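Local coordinates for protein tryparedoxin II (Crithidia fasciculata, PDB 1I5G) that probably passes reducing equivalents from trypanothione to partner proteins as a thioredoxin-like dithiol carrier, and binds glutathionylspermidine, at residues E75-K78 with D79-K83; V132-P135 with E136-F140. The protein carries 1 engineered substitution. All blocks are in the same frame, centred on the assembly; numbering follows the deposited sequence.

Contact 1 of 2, residues E75-K78 with D79-K83; sequences EDFK and DYYAK
Asp79, on helix 74-81, gives its N-H to Glu75 O, 3.1 Å from N to O and nearly straight at the hydrogen (169°). Its side chain turns back along the helix: with CG beside the backbone N (chi1 -65°), the carboxylate comes round toward the preceding turn, and OD2 meets a water that also donates to Asp76 OD1. That shared water sits between two like charges whose nearest oxygens, Asp76 OD1 and Asp79 OD2, are 5.2 Å apart.

Tyr80 carries the next backbone bond, to Asp76 O, while its CB rides 3.3 Å from the same Asp76 O. Its ring leads away from the preceding turn, and the hydroxyl is hydrogen-bonded to Ser36 OG and Thr47 OG1.

Tyr81 N reaches Phe77 O at 2.8 Å, with the donor almost in line with the C=O bond. Here the side chains meet as well. Both aromatics have CG anti to the backbone N (chi1 176° for Phe77), which sends them out side by side. Tyr81 CB stands over one face of the Phe77 ring, 4.3 Å from its centroid, a CH-pi contact displaced toward the rim. The rings themselves are nearly parallel but slid apart, centroids 5.7 Å from each other, and barely overlap. Both side chains lie against Leu67 and Ala88, on the two strands that helix 74-81 links in a beta-alpha-beta crossover of the thioredoxin fold, and against Leu14 of strand 12-15; Tyr81 OH is hydrogen-bonded to Trp86 O.

Ala82 N continues the i to i+4 series, bonding to Lys78 O at 3.0 Å. The chemistry thus implies an amphipathic helix: carbon contacts settle its aromatic side on the strands, while one water links the carboxylates of Asp76 and Asp79 on the other side.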
ATOM      1  N   GLU A  75       3.759  -6.917 -17.314  1.00  7.76           N
ATOM      2  CA  GLU A  75       5.140  -6.481 -17.443  1.00  8.49           C
ATOM      3  C   GLU A  75       5.394  -5.122 -16.788  1.00  6.61           C
ATOM      4  O   GLU A  75       6.385  -4.871 -16.130  1.00  6.29           O
ATOM      5  CB  GLU A  75       5.511  -6.504 -18.921  1.00 12.41           C
ATOM      6  CG  GLU A  75       4.943  -7.750 -19.610  1.00 16.28           C
ATOM      7  CD  GLU A  75       3.443  -7.755 -19.933  1.00 17.79           C
ATOM      8  OE1 GLU A  75       2.935  -6.856 -20.635  1.00 22.59           O
ATOM      9  OE2 GLU A  75       2.655  -8.623 -19.538  1.00 20.43           O
ATOM     10  N   ASP A  76       4.464  -4.192 -16.952  1.00  6.10           N
ATOM     11  CA  ASP A  76       4.579  -2.873 -16.332  1.00  6.23           C
ATOM     12  C   ASP A  76       4.542  -3.018 -14.818  1.00  5.77           C
ATOM     13  O   ASP A  76       5.298  -2.371 -14.112  1.00  5.35           O
ATOM     14  CB  ASP A  76       3.455  -1.937 -16.811  1.00  8.87           C
ATOM     15  CG  ASP A  76       3.604  -1.532 -18.264  1.00 12.57           C
ATOM     16  OD1 ASP A  76       4.738  -1.499 -18.757  1.00 14.98           O
ATOM     17  OD2 ASP A  76       2.586  -1.268 -18.937  1.00 18.06           O
ATOM     18  N   PHE A  77       3.650  -3.861 -14.309  1.00  4.52           N
ATOM     19  CA  PHE A  77       3.655  -4.133 -12.868  1.00  4.69           C
ATOM     20  C   PHE A  77       5.001  -4.632 -12.362  1.00  4.60           C
ATOM     21  O   PHE A  77       5.544  -4.143 -11.368  1.00  4.21           O
ATOM     22  CB  PHE A  77       2.617  -5.188 -12.516  1.00  3.76           C
ATOM     23  CG  PHE A  77       2.613  -5.615 -11.069  1.00  4.69           C
ATOM     24  CD1 PHE A  77       1.852  -4.974 -10.087  1.00  4.04           C
ATOM     25  CD2 PHE A  77       3.377  -6.696 -10.668  1.00  4.42           C
ATOM     26  CE1 PHE A  77       1.863  -5.409  -8.784  1.00  3.46           C
ATOM     27  CE2 PHE A  77       3.408  -7.149  -9.353  1.00  4.61           C
ATOM     28  CZ  PHE A  77       2.643  -6.487  -8.401  1.00  3.97           C
ATOM     29  N   LYS A  78       5.538  -5.629 -13.067  1.00  5.14           N
ATOM     30  CA  LYS A  78       6.802  -6.209 -12.641  1.00  5.86           C
ATOM     31  C   LYS A  78       7.889  -5.159 -12.533  1.00  5.97           C
ATOM     32  O   LYS A  78       8.577  -5.106 -11.528  1.00  5.37           O
ATOM     33  CB  LYS A  78       7.224  -7.272 -13.657  1.00  9.32           C
ATOM     34  CG  LYS A  78       8.424  -8.092 -13.198  1.00 12.35           C
ATOM     35  CD  LYS A  78       8.820  -9.233 -14.149  1.00 15.36           C
ATOM     36  CE  LYS A  78      10.243  -9.769 -13.834  1.00 17.47           C
ATOM     37  NZ  LYS A  78      10.675 -10.870 -14.755  1.00 20.66           N
ATOM     38  N   ASP A  79       8.045  -4.326 -13.557  1.00  5.65           N
ATOM     39  CA  ASP A  79       9.081  -3.306 -13.551  1.00  7.27           C
ATOM     40  C   ASP A  79       8.862  -2.213 -12.510  1.00  5.27           C
ATOM     41  O   ASP A  79       9.822  -1.731 -11.900  1.00  6.82           O
ATOM     42  CB  ASP A  79       9.161  -2.655 -14.947  1.00  8.38           C
ATOM     43  CG  ASP A  79       9.619  -3.606 -16.052  1.00 12.13           C
ATOM     44  OD1 ASP A  79      10.200  -4.659 -15.745  1.00 14.26           O
ATOM     45  OD2 ASP A  79       9.383  -3.287 -17.236  1.00 15.08           O
ATOM     46  N   TYR A  80       7.614  -1.803 -12.278  1.00  4.49           N
ATOM     47  CA  TYR A  80       7.321  -0.731 -11.356  1.00  4.08           C
ATOM     48  C   TYR A  80       7.456  -1.241  -9.920  1.00  3.90           C
ATOM     49  O   TYR A  80       8.072  -0.588  -9.102  1.00  3.85           O
ATOM     50  CB  TYR A  80       5.878  -0.299 -11.649  1.00  4.44           C
ATOM     51  CG  TYR A  80       5.428   0.953 -10.909  1.00  4.35           C
ATOM     52  CD1 TYR A  80       6.271   2.047 -10.741  1.00  5.41           C
ATOM     53  CD2 TYR A  80       4.150   1.043 -10.388  1.00  4.89           C
ATOM     54  CE1 TYR A  80       5.867   3.202 -10.071  1.00  4.65           C
ATOM     55  CE2 TYR A  80       3.739   2.192  -9.718  1.00  4.10           C
ATOM     56  CZ  TYR A  80       4.610   3.269  -9.561  1.00  4.98           C
ATOM     57  OH  TYR A  80       4.232   4.423  -8.912  1.00  4.81           O
ATOM     58  N   TYR A  81       6.884  -2.405  -9.616  1.00  3.42           N
ATOM     59  CA  TYR A  81       6.999  -2.967  -8.279  1.00  3.54           C
ATOM     60  C   TYR A  81       8.445  -3.288  -7.938  1.00  4.74           C
ATOM     61  O   TYR A  81       8.828  -3.137  -6.793  1.00  4.64           O
ATOM     62  CB  TYR A  81       6.094  -4.192  -8.110  1.00  2.98           C
ATOM     63  CG  TYR A  81       6.246  -4.823  -6.750  1.00  2.90           C
ATOM     64  CD1 TYR A  81       6.127  -4.085  -5.569  1.00  3.58           C
ATOM     65  CD2 TYR A  81       6.539  -6.172  -6.612  1.00  3.58           C
ATOM     66  CE1 TYR A  81       6.302  -4.699  -4.337  1.00  2.70           C
ATOM     67  CE2 TYR A  81       6.710  -6.778  -5.380  1.00  3.51           C
ATOM     68  CZ  TYR A  81       6.596  -6.036  -4.226  1.00  3.03           C
ATOM     69  OH  TYR A  81       6.770  -6.667  -3.025  1.00  3.54           O
ATOM     70  N   ALA A  82       9.257  -3.716  -8.900  1.00  4.29           N
ATOM     71  CA  ALA A  82      10.680  -3.944  -8.627  1.00  5.71           C
ATOM     72  C   ALA A  82      11.408  -2.717  -8.102  1.00  6.19           C
ATOM     73  O   ALA A  82      12.462  -2.885  -7.461  1.00  8.10           O
ATOM     74  CB  ALA A  82      11.379  -4.445  -9.901  1.00  7.06           C
ATOM     75  N   LYS A  83      10.911  -1.493  -8.296  1.00  5.44           N
ATOM     76  CA  LYS A  83      11.513  -0.266  -7.755  1.00  7.95           C
ATOM     77  C   LYS A  83      11.177  -0.070  -6.291  1.00  8.34           C
ATOM     78  O   LYS A  83      11.726   0.832  -5.670  1.00  9.13           O
ATOM     79  CB  LYS A  83      11.015   0.966  -8.509  1.00  9.32           C
ATOM     80  CG  LYS A  83      11.323   0.890 -10.001  1.00 11.18           C
ATOM     81  CD  LYS A  83      10.799   2.030 -10.869  1.00 12.90           C
ATOM     82  CE  LYS A  83      11.245   1.959 -12.345  1.00 15.53           C
ATOM     83  NZ  LYS A  83      10.701   3.145 -13.103  1.00 18.56           N
TER
HETATM   84  O   HOH W   1       7.533  -0.890 -17.729  1.00 31.06           O

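Contact 2 of 2, residues V132-P135 with E136-F140; sequences VKDP and EAKDF
A type I beta turn from Asp134 to Ala137, just past the end of helix 127-133, brings the chain round so that the Asp134 side chain faces the backbone that follows. Ala137 N closes the turn on Asp134 O at 2.9 Å, approaching from well above the carbonyl plane. Pro135 and Glu136 fill the two central positions.

The carboxylate then takes two successive backbone N-H groups, one on each oxygen. Lys138 N meets OD1 of Asp134 at 3.0 Å, noticeably bent at the hydrogen (136°), whereas Asp139 N gives OD2 of Asp134 a straighter bond of 2.9 Å. Both donors come in on the syn side, about 20° out of the carboxylate plane. This two-oxygen grip depends on Asp134 CG lying anti to its own N and beside the carbonyl carbon (chi1 -175°), which carries the carboxylate across the turn.

Asp134 is the first residue to leave helical backbone angles, and its side chain ties the helix exit to the C-terminal loop beyond. Trp142 NE1 also donates to OD2, adding an indole to the grip on this buried group. OD1 of Asp134 takes a hydrogen bond at 2.7 Å from the oxygen of a water that in turn accepts from Glu136 N. With an alanine in place of Asp134, the N-H groups of Lys138 and Asp139 would probably lose their common acceptor, leaving that stretch freer to shift and the Trp142 indole without its mate.

Asp139 OD2 lies 4.5 Å from OD2 of Asp134, and a second water donates to Asp139 OD2 and, weakly, to Asp134 OD1. The several donors around Asp134 probably help it to hold its negative charge beside this like neighbour. Ala137 CB points away from the turn's opening half; its side chain touches Phe53 and His57 of helix 41-57.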
ATOM      1  N   VAL A 132       3.947  13.866   2.200  1.00  4.99           N
ATOM      2  CA  VAL A 132       4.624  15.036   1.645  1.00  5.33           C
ATOM      3  C   VAL A 132       4.713  16.158   2.667  1.00  5.64           C
ATOM      4  O   VAL A 132       5.768  16.764   2.758  1.00  6.12           O
ATOM      5  CB  VAL A 132       3.876  15.528   0.397  1.00  5.93           C
ATOM      6  CG1 VAL A 132       4.588  16.740  -0.203  1.00  6.53           C
ATOM      7  CG2 VAL A 132       3.764  14.483  -0.732  1.00  6.11           C
ATOM      8  N   LYS A 133       3.644  16.408   3.415  1.00  4.42           N
ATOM      9  CA  LYS A 133       3.604  17.518   4.371  1.00  4.48           C
ATOM     10  C   LYS A 133       4.280  17.219   5.700  1.00  4.54           C
ATOM     11  O   LYS A 133       4.662  18.142   6.430  1.00  6.07           O
ATOM     12  CB  LYS A 133       2.192  17.988   4.608  1.00  5.10           C
ATOM     13  CG  LYS A 133       1.524  18.571   3.359  1.00  5.00           C
ATOM     14  CD  LYS A 133       0.164  19.100   3.628  1.00  4.73           C
ATOM     15  CE  LYS A 133       0.098  20.355   4.489  1.00  5.15           C
ATOM     16  NZ  LYS A 133      -1.236  20.975   4.423  1.00  7.07           N
ATOM     17  N   ASP A 134       4.439  15.964   6.062  1.00  4.10           N
ATOM     18  CA  ASP A 134       4.995  15.544   7.352  1.00  4.96           C
ATOM     19  C   ASP A 134       6.045  14.467   7.117  1.00  4.24           C
ATOM     20  O   ASP A 134       5.939  13.319   7.594  1.00  5.18           O
ATOM     21  CB  ASP A 134       3.860  15.038   8.247  1.00  4.50           C
ATOM     22  CG  ASP A 134       4.315  14.695   9.656  1.00  5.72           C
ATOM     23  OD1 ASP A 134       5.361  15.231  10.119  1.00  6.08           O
ATOM     24  OD2 ASP A 134       3.594  13.897  10.293  1.00  6.37           O
ATOM     25  N   PRO A 135       7.115  14.796   6.400  1.00  5.44           N
ATOM     26  CA  PRO A 135       8.117  13.794   6.045  1.00  6.66           C
ATOM     27  C   PRO A 135       8.867  13.163   7.239  1.00  5.55           C
ATOM     28  O   PRO A 135       9.423  12.080   7.111  1.00  7.72           O
ATOM     29  CB  PRO A 135       9.080  14.568   5.128  1.00  8.47           C
ATOM     30  CG  PRO A 135       8.907  15.968   5.542  1.00  7.67           C
ATOM     31  CD  PRO A 135       7.479  16.133   5.867  1.00  6.88           C
ATOM     32  N   GLU A 136       8.863  13.845   8.383  1.00  6.01           N
ATOM     33  CA  GLU A 136       9.443  13.344   9.636  1.00  7.11           C
ATOM     34  C   GLU A 136       8.443  12.583  10.503  1.00  6.95           C
ATOM     35  O   GLU A 136       8.774  12.125  11.593  1.00  6.62           O
ATOM     36  CB  GLU A 136      10.093  14.502  10.415  1.00 10.04           C
ATOM     37  CG  GLU A 136      11.302  15.051   9.668  1.00 14.68           C
ATOM     38  CD  GLU A 136      12.369  13.989   9.514  1.00 18.09           C
ATOM     39  OE1 GLU A 136      12.557  13.262  10.502  1.00 22.80           O
ATOM     40  OE2 GLU A 136      13.035  13.842   8.459  1.00 21.53           O
ATOM     41  N   ALA A 137       7.209  12.418  10.032  1.00  5.70           N
ATOM     42  CA  ALA A 137       6.208  11.594  10.700  1.00  5.62           C
ATOM     43  C   ALA A 137       5.856  12.062  12.102  1.00  6.36           C
ATOM     44  O   ALA A 137       5.495  11.251  12.955  1.00  6.59           O
ATOM     45  CB  ALA A 137       6.609  10.135  10.670  1.00  5.53           C
ATOM     46  N   LYS A 138       5.947  13.366  12.333  1.00  5.57           N
ATOM     47  CA  LYS A 138       5.588  13.941  13.641  1.00  5.86           C
ATOM     48  C   LYS A 138       4.148  13.679  14.064  1.00  7.09           C
ATOM     49  O   LYS A 138       3.827  13.501  15.238  1.00  8.12           O
ATOM     50  CB  LYS A 138       5.880  15.445  13.696  1.00  6.73           C
ATOM     51  CG  LYS A 138       7.320  15.828  13.442  1.00  6.71           C
ATOM     52  CD  LYS A 138       7.497  17.321  13.298  1.00  7.39           C
ATOM     53  CE  LYS A 138       8.976  17.597  13.119  1.00  7.58           C
ATOM     54  NZ  LYS A 138       9.253  19.047  12.849  1.00  9.22           N
ATOM     55  N   ASP A 139       3.216  13.638  13.109  1.00  6.24           N
ATOM     56  CA  ASP A 139       1.797  13.500  13.376  1.00  6.84           C
ATOM     57  C   ASP A 139       1.221  12.215  12.836  1.00  5.61           C
ATOM     58  O   ASP A 139       0.017  12.009  12.780  1.00  5.30           O
ATOM     59  CB  ASP A 139       1.037  14.667  12.743  1.00  8.62           C
ATOM     60  CG  ASP A 139       1.327  16.008  13.386  1.00 11.37           C
ATOM     61  OD1 ASP A 139       1.547  16.049  14.609  1.00 12.86           O
ATOM     62  OD2 ASP A 139       1.328  17.038  12.656  1.00 16.08           O
ATOM     63  N   PHE A 140       2.113  11.330  12.436  1.00  4.46           N
ATOM     64  CA  PHE A 140       1.715   9.985  11.959  1.00  5.70           C
ATOM     65  C   PHE A 140       0.874   9.302  13.037  1.00  6.68           C
ATOM     66  O   PHE A 140       1.206   9.439  14.240  1.00  9.10           O
ATOM     67  CB  PHE A 140       2.984   9.144  11.805  1.00  6.49           C
ATOM     68  CG  PHE A 140       2.714   7.716  11.405  1.00  5.84           C
ATOM     69  CD1 PHE A 140       2.457   6.728  12.354  1.00  7.37           C
ATOM     70  CD2 PHE A 140       2.712   7.364  10.069  1.00  6.82           C
ATOM     71  CE1 PHE A 140       2.215   5.427  11.930  1.00  7.88           C
ATOM     72  CE2 PHE A 140       2.467   6.065   9.665  1.00  8.01           C
ATOM     73  CZ  PHE A 140       2.220   5.115  10.591  1.00  7.82           C
TER
HETATM   74  O   HOH W   2       7.661  16.351   9.226  1.00  7.68           O
HETATM   75  O   HOH W   3       4.058  17.652  10.964  1.00 17.00           O

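Both contacts are local and partly buried, but their centres are 27 Å apart, their nearest atoms about 13 Å, and they share no secondary-structure element. Contact 1 lies within one helix of a beta-alpha-beta unit: regular backbone bonds run along it, and two aromatic side chains face the sheet. Contact 2 lies where helix 127-133 gives way to a loop; there, besides one backbone bond of the turn, a buried carboxylate accepts the N-H groups. Water joins acidic groups in each. In contact 1 it bridges carboxylates on the outer side of a helix; in contact 2 it supplements direct bonds to one aspartate.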